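Local coordinates for protein mariner Mos1 transposase (Drosophila mauritiana, PDB 4MDB) that moves the Mos1 transposon by a cut-and-paste mechanism, its RNase H-fold catalytic domain using divalent metal ions to cleave and join DNA, at residues R31-D36 with V124-D129; G35-I40 with M72-W77; H128-S133 with L151-Y156. The protein carries 1 engineered substitution. All coordinates share one frame; numbering follows the deposited sequence.

Overall arrangement
All three contacts gather round the two-magnesium site of the catalytic domain, where raltegravir is bound. Interactions 1 and 2 lie in the same mixed sheet and share strand 32-42: residues 125-127 run parallel to it along one edge, residues 72-77 antiparallel along the other, and the contact centres are about 13 Å apart. Interaction 3 follows strand 125-127 in the chain, joining residues 128-133 to the loop after strand 149-150; its centre lies about 11 Å from that of interaction 1 and 14 Å from that of interaction 2. The sheet thus sets D36 beside D129, and the loops beyond it line the drug pocket.

Interaction 1. Residues R31-D36 with V124-D129; sequences RIVTGD and VIFLHD. With MG (magnesium ion), chain D; MG (magnesium ion), chain C; RLT (N-(4-fluorobenzyl)-5-hydroxy-1-methyl-2-(1-methyl-1-{[(5-methyl-1,3,4-oxadiazol-2-yl)carbonyl]amino}ethyl)-6-oxo-1,6-di hydropyrimidine-4-carboxamide), chain B.
The backbone oxygen L127 O is gripped by two donors from the neighbouring strand. T34 OG1 reaches it at 2.7 Å from above the carbonyl plane, while the longer bond from G35 N, 3.3 Å, comes in nearly along the C=O direction. The threonine can do this because its hydroxyl is anti to the backbone N (chi1 -166°), which lays OG1 alongside the L127 side chain. Further back, I125 N to R31 O, V33 N to I125 O and L127 N to V33 O make the parallel ladder. I125 CD1 sits 3.6 Å from R31 CZ over one guanidinium face, and R31 NH1 is hydrogen-bonded to R123 O. On the other side of the sheet V33 CG1 packs against F126 CD1 under helix 96-113.

Beyond the ladder the carboxylates of D36 and D129 converge, their planes 81° apart. D36 OD1 and D129 OD2 are 2.9 Å apart because both bind one magnesium; D36 OD2 holds the second, which D164 also binds. One water donates to G35 O and D36 OD1 and accepts from D129 N, tying the diverging strands together. The shared magnesium's coordination thus fixes how the two carboxylates face each other, with inhibitor oxygens and waters completing its six ligands.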
loop_
_atom_site.group_PDB
_atom_site.type_symbol
_atom_site.label_atom_id
_atom_site.label_comp_id
_atom_site.label_asym_id
_atom_site.label_seq_id
_atom_site.Cartn_x
_atom_site.Cartn_y
_atom_site.Cartn_z
ATOM N N ARG A 31 10.155 -3.127 8.693
ATOM C CA ARG A 31 10.324 -1.724 8.406
ATOM C C ARG A 31 9.481 -1.251 7.219
ATOM O O ARG A 31 9.578 -0.102 6.826
ATOM C CB ARG A 31 11.805 -1.356 8.181
ATOM C CG ARG A 31 12.608 -1.792 9.374
ATOM C CD ARG A 31 13.999 -1.248 9.390
ATOM N NE ARG A 31 14.915 -1.867 8.446
ATOM C CZ ARG A 31 15.433 -1.253 7.389
ATOM N NH1 ARG A 31 15.141 0.002 7.124
ATOM N NH2 ARG A 31 16.285 -1.909 6.629
ATOM N N ILE A 32 8.636 -2.104 6.637
ATOM C CA ILE A 32 7.855 -1.712 5.464
ATOM C C ILE A 32 6.589 -0.963 5.883
ATOM O O ILE A 32 5.829 -1.381 6.786
ATOM C CB ILE A 32 7.419 -2.964 4.649
ATOM C CG1 ILE A 32 8.629 -3.611 4.023
ATOM C CG2 ILE A 32 6.414 -2.575 3.607
ATOM C CD1 ILE A 32 8.320 -4.909 3.331
ATOM N N VAL A 33 6.408 0.151 5.251
ATOM C CA VAL A 33 5.188 0.884 5.290
ATOM C C VAL A 33 4.692 0.837 3.834
ATOM O O VAL A 33 5.439 1.124 2.887
ATOM C CB VAL A 33 5.478 2.347 5.695
ATOM C CG1 VAL A 33 4.288 3.279 5.500
ATOM C CG2 VAL A 33 5.981 2.422 7.135
ATOM N N THR A 34 3.414 0.519 3.699
ATOM C CA THR A 34 2.849 0.340 2.344
ATOM C C THR A 34 1.553 1.055 2.215
ATOM O O THR A 34 0.847 1.278 3.201
ATOM C CB THR A 34 2.854 -1.142 1.964
ATOM O OG1 THR A 34 2.619 -1.342 0.563
ATOM C CG2 THR A 34 1.782 -1.934 2.664
ATOM N N GLY A 35 1.115 1.295 0.979
ATOM C CA GLY A 35 -0.145 1.983 0.786
ATOM C C GLY A 35 -0.595 1.949 -0.627
ATOM O O GLY A 35 0.164 1.606 -1.565
ATOM N N ASP A 36 -1.834 2.338 -0.802
ATOM C CA ASP A 36 -2.477 2.285 -2.157
ATOM C C ASP A 36 -3.851 2.985 -2.019
ATOM O O ASP A 36 -4.397 3.214 -0.920
ATOM C CB ASP A 36 -2.711 0.840 -2.583
ATOM C CG ASP A 36 -3.078 0.673 -4.053
ATOM O OD1 ASP A 36 -2.582 1.478 -4.847
ATOM O OD2 ASP A 36 -3.833 -0.328 -4.256
ATOM N N VAL A 124 12.426 3.960 7.323
ATOM C CA VAL A 124 11.206 3.526 6.661
ATOM C C VAL A 124 11.590 2.913 5.322
ATOM O O VAL A 124 12.348 3.514 4.537
ATOM C CB VAL A 124 10.202 4.647 6.475
ATOM C CG1 VAL A 124 9.068 4.181 5.540
ATOM C CG2 VAL A 124 9.759 5.173 7.857
ATOM N N ILE A 125 10.986 1.767 5.004
ATOM C CA ILE A 125 11.053 1.204 3.714
ATOM C C ILE A 125 9.635 1.376 3.114
ATOM O O ILE A 125 8.718 0.750 3.608
ATOM C CB ILE A 125 11.483 -0.261 3.730
ATOM C CG1 ILE A 125 12.903 -0.382 4.280
ATOM C CG2 ILE A 125 11.348 -0.924 2.351
ATOM C CD1 ILE A 125 13.363 -1.787 4.509
ATOM N N PHE A 126 9.501 2.031 1.996
ATOM C CA PHE A 126 8.183 2.428 1.497
ATOM C C PHE A 126 7.856 1.622 0.269
ATOM O O PHE A 126 8.626 1.589 -0.705
ATOM C CB PHE A 126 8.165 3.920 1.156
ATOM C CG PHE A 126 6.815 4.529 0.963
ATOM C CD1 PHE A 126 5.880 4.481 1.938
ATOM C CD2 PHE A 126 6.512 5.207 -0.219
ATOM C CE1 PHE A 126 4.664 5.112 1.811
ATOM C CE2 PHE A 126 5.270 5.820 -0.367
ATOM C CZ PHE A 126 4.370 5.759 0.686
ATOM N N LEU A 127 6.692 1.000 0.300
ATOM C CA LEU A 127 6.220 0.200 -0.829
ATOM C C LEU A 127 4.936 0.745 -1.352
ATOM O O LEU A 127 3.875 0.689 -0.671
ATOM C CB LEU A 127 6.096 -1.274 -0.433
ATOM C CG LEU A 127 5.507 -2.284 -1.460
ATOM C CD1 LEU A 127 6.457 -2.312 -2.638
ATOM C CD2 LEU A 127 5.458 -3.605 -0.736
ATOM N N HIS A 128 5.045 1.320 -2.542
ATOM C CA HIS A 128 3.858 1.797 -3.252
ATOM C C HIS A 128 3.972 1.460 -4.711
ATOM O O HIS A 128 5.036 1.171 -5.195
ATOM C CB HIS A 128 3.586 3.331 -3.003
ATOM C CG HIS A 128 4.592 4.275 -3.543
ATOM N ND1 HIS A 128 4.373 5.639 -3.562
ATOM C CD2 HIS A 128 5.846 4.099 -4.031
ATOM C CE1 HIS A 128 5.421 6.249 -4.079
ATOM N NE2 HIS A 128 6.333 5.346 -4.362
ATOM N N ASP A 129 2.848 1.549 -5.399
ATOM C CA ASP A 129 2.896 1.215 -6.820
ATOM C C ASP A 129 3.311 2.366 -7.743
ATOM O O ASP A 129 3.617 3.465 -7.314
ATOM C CB ASP A 129 1.629 0.487 -7.190
ATOM C CG ASP A 129 0.372 1.341 -7.248
ATOM O OD1 ASP A 129 0.510 2.528 -7.460
ATOM O OD2 ASP A 129 -0.798 0.834 -7.014
HETATM MG MG MG D . -2.767 1.512 -6.914
HETATM MG MG MG C . -4.570 -1.395 -5.693
HETATM C CAA RLT B . 1.121 -0.346 -15.020
HETATM C CAB RLT B . -5.957 -3.797 -9.357
HETATM C CAC RLT B . -4.687 -3.968 -12.135
HETATM C CAD RLT B . -6.674 -2.066 -12.170
HETATM O OAE RLT B . -2.738 1.644 -8.957
HETATM O OAF RLT B . -2.169 -2.325 -12.314
HETATM O OAG RLT B . -5.154 -2.590 -7.338
HETATM O OAH RLT B . -3.683 -0.365 -7.221
HETATM F FAI RLT B . 2.467 1.713 -13.906
HETATM C CAJ RLT B . 0.947 1.467 -12.075
HETATM C CAK RLT B . 0.297 2.734 -13.992
HETATM C CAL RLT B . -0.311 1.718 -11.488
HETATM C CAM RLT B . -0.955 2.991 -13.417
HETATM C CAN RLT B . -2.650 2.774 -11.588
HETATM N NAO RLT B . -1.346 0.387 -15.677
HETATM N NAP RLT B . -2.576 -0.025 -15.097
HETATM N NAQ RLT B . -4.115 -0.818 -10.937
HETATM N NAR RLT B . -3.205 1.470 -11.205
HETATM N NAS RLT B . -4.284 -1.718 -13.103
HETATM O OAT RLT B . -0.868 -1.050 -14.011
HETATM C CAU RLT B . -3.086 1.018 -9.921
HETATM C CAV RLT B . -2.922 -1.697 -13.077
HETATM C CAW RLT B . -0.375 -0.263 -14.983
HETATM C CAX RLT B . 1.256 1.976 -13.339
HETATM C CAY RLT B . -1.279 2.497 -12.163
HETATM C CAZ RLT B . -4.066 -0.767 -8.441
HETATM C CBA RLT B . -2.222 -0.867 -14.090
HETATM C CBB RLT B . -3.707 -0.237 -9.744
HETATM C CBC RLT B . -4.819 -1.980 -10.917
HETATM C CBD RLT B . -4.780 -2.019 -8.408
HETATM N NBE RLT B . -5.171 -2.556 -9.647
HETATM C CBF RLT B . -5.212 -2.553 -12.373
HETATM O O HOH W 1 0.217 2.107 -4.267
HETATM O O HOH W 2 -2.071 3.469 -6.954
HETATM O O HOH W 3 -6.384 -0.453 -5.602
HETATM O O HOH W 4 -4.674 2.368 -6.763
#

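Interaction 2. Residues G35-I40 with M72-W77; sequences GDEKWI and MLCVWW. With MG (magnesium ion), chain D; MG (magnesium ion), chain C; RLT (N-(4-fluorobenzyl)-5-hydroxy-1-methyl-2-(1-methyl-1-{[(5-methyl-1,3,4-oxadiazol-2-yl)carbonyl]amino}ethyl)-6-oxo-1,6-di hydropyrimidine-4-carboxamide), chain B.
Strands 35-40 and 72-77 run antiparallel, their axes 4.5 Å apart at closest approach, with D36-V75 and K38-L73 as hydrogen-bonded pairs and G35-W76, E37-C74 and W39-M72 as the non-hydrogen-bonded pairs between and beyond them. The two bonds of the K38-L73 pair are both 2.8 Å, K38 N to L73 O and L73 N to K38 O, and those joining D36 and V75 are a little longer.

On the face carrying E37, W39, M72 and C74, the main side-chain meeting is M72 on W39. M72 is modelled in two conformers, and the contact belongs to the one described here. Its chain leaves the backbone extended and bends at the last torsion (chi3 -66°), which brings its methyl over the indole: M72 CE lies 3.6 Å from the centroid of the six-membered ring of W39, 19° off the normal, a CH-pi contact displaced toward the CZ2-CH2 rim. The sulfur stands farther above the same ring, making this a Met-aromatic pair, and M72 SD also rests 3.9 Å from E37 CB. Next to it E37 CG touches C74 SG at 3.8 Å. At the G35 end of the pairing the W76 indole comes close, with W76 CD1 3.6 Å from G35 CA. On the reverse face I40 CD1 meets L73 CB at 4.0 Å, beneath helix 183-196.

E37 also reaches into the metal site's second shell. A water on one magnesium donates to E37 OE2 at 2.6 Å, and E37 O accepts from two more metal-bound waters, one on each ion; H134 holds E37 OE1. An aspartate on the central strand that ligates both metal ions, beside an antiparallel neighbour, is the hallmark of the RNase H fold of DDE/D transposases.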
loop_
_atom_site.group_PDB
_atom_site.type_symbol
_atom_site.label_atom_id
_atom_site.label_comp_id
_atom_site.label_asym_id
_atom_site.label_seq_id
_atom_site.Cartn_x
_atom_site.Cartn_y
_atom_site.Cartn_z
ATOM N N GLY A 35 1.115 1.295 0.979
ATOM C CA GLY A 35 -0.145 1.983 0.786
ATOM C C GLY A 35 -0.595 1.949 -0.627
ATOM O O GLY A 35 0.164 1.606 -1.565
ATOM N N ASP A 36 -1.834 2.338 -0.802
ATOM C CA ASP A 36 -2.477 2.285 -2.157
ATOM C C ASP A 36 -3.851 2.985 -2.019
ATOM O O ASP A 36 -4.397 3.214 -0.920
ATOM C CB ASP A 36 -2.711 0.840 -2.583
ATOM C CG ASP A 36 -3.078 0.673 -4.053
ATOM O OD1 ASP A 36 -2.582 1.478 -4.847
ATOM O OD2 ASP A 36 -3.833 -0.328 -4.256
ATOM N N GLU A 37 -4.419 3.294 -3.195
ATOM C CA GLU A 37 -5.697 3.963 -3.356
ATOM C C GLU A 37 -6.742 2.971 -3.854
ATOM O O GLU A 37 -6.447 2.100 -4.671
ATOM C CB GLU A 37 -5.512 5.087 -4.393
ATOM C CG GLU A 37 -4.549 6.182 -4.006
ATOM C CD GLU A 37 -3.092 5.997 -4.505
ATOM O OE1 GLU A 37 -2.335 7.025 -4.537
ATOM O OE2 GLU A 37 -2.731 4.837 -4.849
ATOM N N LYS A 38 -7.972 3.131 -3.412
ATOM C CA LYS A 38 -9.141 2.364 -3.911
ATOM C C LYS A 38 -10.404 3.228 -3.907
ATOM O O LYS A 38 -10.637 3.958 -2.958
ATOM C CB LYS A 38 -9.372 1.155 -3.007
ATOM C CG LYS A 38 -10.610 0.325 -3.261
ATOM C CD LYS A 38 -10.580 -0.961 -2.480
ATOM C CE LYS A 38 -11.832 -1.816 -2.694
ATOM N NZ LYS A 38 -11.988 -2.195 -4.136
ATOM N N TRP A 39 -11.227 3.121 -4.939
ATOM C CA TRP A 39 -12.505 3.788 -4.954
ATOM C C TRP A 39 -13.512 3.083 -4.073
ATOM O O TRP A 39 -13.613 1.865 -4.092
ATOM C CB TRP A 39 -13.070 3.800 -6.415
ATOM C CG TRP A 39 -12.412 4.682 -7.433
ATOM C CD1 TRP A 39 -11.726 4.264 -8.554
ATOM C CD2 TRP A 39 -12.420 6.114 -7.466
ATOM N NE1 TRP A 39 -11.302 5.376 -9.278
ATOM C CE2 TRP A 39 -11.708 6.516 -8.635
ATOM C CE3 TRP A 39 -12.934 7.112 -6.610
ATOM C CZ2 TRP A 39 -11.536 7.873 -8.979
ATOM C CZ3 TRP A 39 -12.733 8.471 -6.940
ATOM C CH2 TRP A 39 -12.056 8.830 -8.124
ATOM N N ILE A 40 -14.329 3.860 -3.357
ATOM C CA ILE A 40 -15.430 3.355 -2.584
ATOM C C ILE A 40 -16.656 4.172 -3.077
ATOM O O ILE A 40 -16.567 5.403 -3.279
ATOM C CB ILE A 40 -15.285 3.530 -1.068
ATOM C CG1 ILE A 40 -13.977 2.866 -0.560
ATOM C CG2 ILE A 40 -16.589 2.994 -0.432
ATOM C CD1 ILE A 40 -13.768 3.083 0.922
ATOM N N MET A 72 -12.307 8.344 -3.107
ATOM C CA MET A 72 -11.091 7.579 -3.102
ATOM C C MET A 72 -10.574 7.445 -1.676
ATOM O O MET A 72 -10.361 8.424 -0.952
ATOM C CB MET A 72 -10.055 8.261 -3.955
ATOM C CG MET A 72 -8.932 7.341 -4.347
ATOM S SD MET A 72 -7.748 8.054 -5.494
ATOM C CE MET A 72 -8.857 8.218 -6.875
ATOM N N LEU A 73 -10.343 6.202 -1.310
ATOM C CA LEU A 73 -9.625 5.861 -0.077
ATOM C C LEU A 73 -8.158 5.815 -0.441
ATOM O O LEU A 73 -7.760 5.072 -1.380
ATOM C CB LEU A 73 -10.083 4.580 0.499
ATOM C CG LEU A 73 -9.312 3.935 1.640
ATOM C CD1 LEU A 73 -9.351 4.768 2.898
ATOM C CD2 LEU A 73 -9.858 2.582 1.871
ATOM N N CYS A 74 -7.343 6.486 0.372
ATOM C CA CYS A 74 -5.879 6.452 0.248
ATOM C C CYS A 74 -5.404 6.003 1.611
ATOM O O CYS A 74 -5.637 6.699 2.587
ATOM C CB CYS A 74 -5.350 7.808 -0.050
ATOM S SG CYS A 74 -6.137 8.605 -1.504
ATOM N N VAL A 75 -4.735 4.875 1.693
ATOM C CA VAL A 75 -4.399 4.393 3.035
ATOM C C VAL A 75 -2.986 3.853 3.046
ATOM O O VAL A 75 -2.532 3.221 2.095
ATOM C CB VAL A 75 -5.433 3.302 3.489
ATOM C CG1 VAL A 75 -5.513 2.161 2.469
ATOM C CG2 VAL A 75 -5.092 2.671 4.806
ATOM N N TRP A 76 -2.374 3.976 4.205
ATOM C CA TRP A 76 -0.999 3.521 4.465
ATOM C C TRP A 76 -0.962 2.756 5.775
ATOM O O TRP A 76 -1.594 3.154 6.724
ATOM C CB TRP A 76 0.028 4.645 4.478
ATOM C CG TRP A 76 0.089 5.419 3.228
ATOM C CD1 TRP A 76 0.918 5.182 2.163
ATOM C CD2 TRP A 76 -0.790 6.477 2.804
ATOM N NE1 TRP A 76 0.656 6.057 1.130
ATOM C CE2 TRP A 76 -0.367 6.882 1.533
ATOM C CE3 TRP A 76 -1.842 7.190 3.435
ATOM C CZ2 TRP A 76 -1.014 7.903 0.822
ATOM C CZ3 TRP A 76 -2.491 8.188 2.718
ATOM C CH2 TRP A 76 -2.058 8.526 1.444
ATOM N N TRP A 77 -0.184 1.676 5.795
ATOM C CA TRP A 77 -0.197 0.728 6.897
ATOM C C TRP A 77 1.064 -0.071 6.993
ATOM O O TRP A 77 1.862 -0.075 6.062
ATOM C CB TRP A 77 -1.403 -0.164 6.834
ATOM C CG TRP A 77 -1.494 -1.037 5.579
ATOM C CD1 TRP A 77 -1.803 -0.609 4.334
ATOM C CD2 TRP A 77 -1.272 -2.453 5.477
ATOM N NE1 TRP A 77 -1.817 -1.676 3.457
ATOM C CE2 TRP A 77 -1.524 -2.822 4.131
ATOM C CE3 TRP A 77 -0.946 -3.449 6.381
ATOM C CZ2 TRP A 77 -1.388 -4.159 3.688
ATOM C CZ3 TRP A 77 -0.874 -4.750 5.974
ATOM C CH2 TRP A 77 -1.090 -5.111 4.626
HETATM MG MG MG D . -2.767 1.512 -6.914
HETATM MG MG MG C . -4.570 -1.395 -5.693
HETATM C CAA RLT B . 1.121 -0.346 -15.020
HETATM C CAB RLT B . -5.957 -3.797 -9.357
HETATM C CAC RLT B . -4.687 -3.968 -12.135
HETATM C CAD RLT B . -6.674 -2.066 -12.170
HETATM O OAE RLT B . -2.738 1.644 -8.957
HETATM O OAF RLT B . -2.169 -2.325 -12.314
HETATM O OAG RLT B . -5.154 -2.590 -7.338
HETATM O OAH RLT B . -3.683 -0.365 -7.221
HETATM F FAI RLT B . 2.467 1.713 -13.906
HETATM C CAJ RLT B . 0.947 1.467 -12.075
HETATM C CAK RLT B . 0.297 2.734 -13.992
HETATM C CAL RLT B . -0.311 1.718 -11.488
HETATM C CAM RLT B . -0.955 2.991 -13.417
HETATM C CAN RLT B . -2.650 2.774 -11.588
HETATM N NAO RLT B . -1.346 0.387 -15.677
HETATM N NAP RLT B . -2.576 -0.025 -15.097
HETATM N NAQ RLT B . -4.115 -0.818 -10.937
HETATM N NAR RLT B . -3.205 1.470 -11.205
HETATM N NAS RLT B . -4.284 -1.718 -13.103
HETATM O OAT RLT B . -0.868 -1.050 -14.011
HETATM C CAU RLT B . -3.086 1.018 -9.921
HETATM C CAV RLT B . -2.922 -1.697 -13.077
HETATM C CAW RLT B . -0.375 -0.263 -14.983
HETATM C CAX RLT B . 1.256 1.976 -13.339
HETATM C CAY RLT B . -1.279 2.497 -12.163
HETATM C CAZ RLT B . -4.066 -0.767 -8.441
HETATM C CBA RLT B . -2.222 -0.867 -14.090
HETATM C CBB RLT B . -3.707 -0.237 -9.744
HETATM C CBC RLT B . -4.819 -1.980 -10.917
HETATM C CBD RLT B . -4.780 -2.019 -8.408
HETATM N NBE RLT B . -5.171 -2.556 -9.647
HETATM C CBF RLT B . -5.212 -2.553 -12.373
HETATM O O HOH W 3 -6.384 -0.453 -5.602
HETATM O O HOH W 2 -2.071 3.469 -6.954
HETATM O O HOH W 4 -4.674 2.368 -6.763
#

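Interaction 3. Residues H128-S133 with L151-Y156; sequences HDNAPS and LPHAAY. With MG (magnesium ion), chain D; RLT (N-(4-fluorobenzyl)-5-hydroxy-1-methyl-2-(1-methyl-1-{[(5-methyl-1,3,4-oxadiazol-2-yl)carbonyl]amino}ethyl)-6-oxo-1,6-di hydropyrimidine-4-carboxamide), chain B.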
loop_
_atom_site.group_PDB
_atom_site.type_symbol
_atom_site.label_atom_id
_atom_site.label_comp_id
_atom_site.label_asym_id
_atom_site.label_seq_id
_atom_site.Cartn_x
_atom_site.Cartn_y
_atom_site.Cartn_z
ATOM N N HIS A 128 5.045 1.320 -2.542
ATOM C CA HIS A 128 3.858 1.797 -3.252
ATOM C C HIS A 128 3.972 1.460 -4.711
ATOM O O HIS A 128 5.036 1.171 -5.195
ATOM C CB HIS A 128 3.586 3.331 -3.003
ATOM C CG HIS A 128 4.592 4.275 -3.543
ATOM N ND1 HIS A 128 4.373 5.639 -3.562
ATOM C CD2 HIS A 128 5.846 4.099 -4.031
ATOM C CE1 HIS A 128 5.421 6.249 -4.079
ATOM N NE2 HIS A 128 6.333 5.346 -4.362
ATOM N N ASP A 129 2.848 1.549 -5.399
ATOM C CA ASP A 129 2.896 1.215 -6.820
ATOM C C ASP A 129 3.311 2.366 -7.743
ATOM O O ASP A 129 3.617 3.465 -7.314
ATOM C CB ASP A 129 1.629 0.487 -7.190
ATOM C CG ASP A 129 0.372 1.341 -7.248
ATOM O OD1 ASP A 129 0.510 2.528 -7.460
ATOM O OD2 ASP A 129 -0.798 0.834 -7.014
ATOM N N ASN A 130 3.329 2.067 -9.053
ATOM C CA ASN A 130 3.866 2.982 -10.047
ATOM C C ASN A 130 2.899 3.931 -10.684
ATOM O O ASN A 130 3.148 4.377 -11.791
ATOM C CB ASN A 130 4.541 2.188 -11.186
ATOM C CG ASN A 130 5.578 1.274 -10.688
ATOM O OD1 ASN A 130 6.660 1.720 -10.296
ATOM N ND2 ASN A 130 5.219 -0.015 -10.560
ATOM N N ALA A 131 1.806 4.239 -10.023
ATOM C CA ALA A 131 0.910 5.275 -10.425
ATOM C C ALA A 131 1.715 6.532 -10.678
ATOM O O ALA A 131 2.685 6.837 -9.987
ATOM C CB ALA A 131 -0.172 5.527 -9.425
ATOM N N PRO A 132 1.386 7.221 -11.781
ATOM C CA PRO A 132 2.199 8.426 -12.131
ATOM C C PRO A 132 2.382 9.449 -11.017
ATOM O O PRO A 132 3.506 9.946 -10.867
ATOM C CB PRO A 132 1.430 9.041 -13.329
ATOM C CG PRO A 132 0.806 7.848 -13.950
ATOM C CD PRO A 132 0.412 6.869 -12.824
ATOM N N SER A 133 1.366 9.747 -10.221
ATOM C CA SER A 133 1.548 10.698 -9.093
ATOM C C SER A 133 2.513 10.189 -8.049
ATOM O O SER A 133 3.122 11.011 -7.310
ATOM C CB SER A 133 0.257 11.081 -8.402
ATOM O OG SER A 133 -0.399 9.981 -7.806
ATOM N N LEU A 151 11.047 0.859 -2.305
ATOM C CA LEU A 151 11.194 -0.494 -2.794
ATOM C C LEU A 151 10.764 -0.562 -4.248
ATOM O O LEU A 151 9.856 0.101 -4.665
ATOM C CB LEU A 151 10.340 -1.396 -1.863
ATOM C CG LEU A 151 10.909 -2.653 -1.303
ATOM C CD1 LEU A 151 12.287 -2.622 -0.638
ATOM C CD2 LEU A 151 9.896 -3.408 -0.481
ATOM N N PRO A 152 11.469 -1.392 -5.055
ATOM C CA PRO A 152 11.074 -1.640 -6.423
ATOM C C PRO A 152 9.725 -2.338 -6.454
ATOM O O PRO A 152 9.428 -3.103 -5.553
ATOM C CB PRO A 152 12.132 -2.604 -6.934
ATOM C CG PRO A 152 12.873 -3.056 -5.814
ATOM C CD PRO A 152 12.683 -2.093 -4.659
ATOM N N HIS A 153 8.939 -1.993 -7.432
ATOM C CA HIS A 153 7.655 -2.605 -7.631
ATOM C C HIS A 153 7.396 -2.579 -9.100
ATOM O O HIS A 153 7.423 -1.544 -9.717
ATOM C CB HIS A 153 6.568 -1.852 -6.900
ATOM C CG HIS A 153 5.251 -2.543 -6.887
ATOM N ND1 HIS A 153 5.003 -3.634 -6.107
ATOM C CD2 HIS A 153 4.095 -2.283 -7.536
ATOM C CE1 HIS A 153 3.776 -4.057 -6.304
ATOM N NE2 HIS A 153 3.191 -3.226 -7.149
ATOM N N ALA A 154 7.114 -3.759 -9.631
ATOM C CA ALA A 154 6.720 -3.929 -11.026
ATOM C C ALA A 154 5.302 -3.513 -11.357
ATOM O O ALA A 154 4.336 -3.760 -10.633
ATOM C CB ALA A 154 6.914 -5.393 -11.393
ATOM N N ALA A 155 5.142 -2.955 -12.542
ATOM C CA ALA A 155 3.823 -2.745 -13.130
ATOM C C ALA A 155 2.874 -3.965 -13.167
ATOM O O ALA A 155 3.343 -5.108 -13.251
ATOM C CB ALA A 155 4.055 -2.167 -14.514
ATOM N N TYR A 156 1.573 -3.721 -13.061
ATOM C CA TYR A 156 0.525 -4.714 -13.082
ATOM C C TYR A 156 0.765 -5.803 -12.047
ATOM O O TYR A 156 0.490 -6.979 -12.307
ATOM C CB TYR A 156 0.400 -5.353 -14.486
ATOM C CG TYR A 156 -0.160 -4.399 -15.486
ATOM C CD1 TYR A 156 -1.539 -4.261 -15.631
ATOM C CD2 TYR A 156 0.674 -3.616 -16.259
ATOM C CE1 TYR A 156 -2.066 -3.364 -16.554
ATOM C CE2 TYR A 156 0.167 -2.721 -17.182
ATOM C CZ TYR A 156 -1.199 -2.595 -17.323
ATOM O OH TYR A 156 -1.700 -1.699 -18.233
HETATM MG MG MG D . -2.767 1.512 -6.914
HETATM C CAA RLT B . 1.121 -0.346 -15.020
HETATM C CAB RLT B . -5.957 -3.797 -9.357
HETATM C CAC RLT B . -4.687 -3.968 -12.135
HETATM C CAD RLT B . -6.674 -2.066 -12.170
HETATM O OAE RLT B . -2.738 1.644 -8.957
HETATM O OAF RLT B . -2.169 -2.325 -12.314
HETATM O OAG RLT B . -5.154 -2.590 -7.338
HETATM O OAH RLT B . -3.683 -0.365 -7.221
HETATM F FAI RLT B . 2.467 1.713 -13.906
HETATM C CAJ RLT B . 0.947 1.467 -12.075
HETATM C CAK RLT B . 0.297 2.734 -13.992
HETATM C CAL RLT B . -0.311 1.718 -11.488
HETATM C CAM RLT B . -0.955 2.991 -13.417
HETATM C CAN RLT B . -2.650 2.774 -11.588
HETATM N NAO RLT B . -1.346 0.387 -15.677
HETATM N NAP RLT B . -2.576 -0.025 -15.097
HETATM N NAQ RLT B . -4.115 -0.818 -10.937
HETATM N NAR RLT B . -3.205 1.470 -11.205
HETATM N NAS RLT B . -4.284 -1.718 -13.103
HETATM O OAT RLT B . -0.868 -1.050 -14.011
HETATM C CAU RLT B . -3.086 1.018 -9.921
HETATM C CAV RLT B . -2.922 -1.697 -13.077
HETATM C CAW RLT B . -0.375 -0.263 -14.983
HETATM C CAX RLT B . 1.256 1.976 -13.339
HETATM C CAY RLT B . -1.279 2.497 -12.163
HETATM C CAZ RLT B . -4.066 -0.767 -8.441
HETATM C CBA RLT B . -2.222 -0.867 -14.090
HETATM C CBB RLT B . -3.707 -0.237 -9.744
HETATM C CBC RLT B . -4.819 -1.980 -10.917
HETATM C CBD RLT B . -4.780 -2.019 -8.408
HETATM N NBE RLT B . -5.171 -2.556 -9.647
HETATM C CBF RLT B . -5.212 -2.553 -12.373
HETATM O O HOH W 5 7.853 1.359 -3.547
HETATM O O HOH W 2 -2.071 3.469 -6.954
HETATM O O HOH W 4 -4.674 2.368 -6.763
#
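One direct hydrogen bond joins these loops: N130 ND2 donates to H153 O at 2.8 Å. The acceptor lies in the plane of the N130 amide, but the amide nitrogen stands 52° out of the H153 carbonyl plane, so the bond is not aimed at a lone pair. The same ND2 sits at the edge of the H153 ring. A water makes a second, indirect link: it accepts from H128 N and lies 2.6 Å from L151 O, to which it probably donates.

Van der Waals contact comes mainly from the H153 side chain. The first torsion (chi1 -171°) carries the ring away from the backbone N and across to residues 128-133, where H153 CD2 meets D129 CB at 3.7 Å and H153 CB packs near H128 O. L127 covers another part of this histidine.

Ligand contacts come from both loops. The Y156 ring lies flat against the oxadiazole end of raltegravir, with OAT 3.4 Å above its plane over the centre, and A155 CB touches the methyl CAA at 3.5 Å. At the fluorobenzyl end, N130 CB lies 3.5 Å from the fluorine FAI. With the magnesium held by D129, these loops form one part of the inhibitor pocket, which D36 and D164 complete, at the active site of this DDD-motif recombinase.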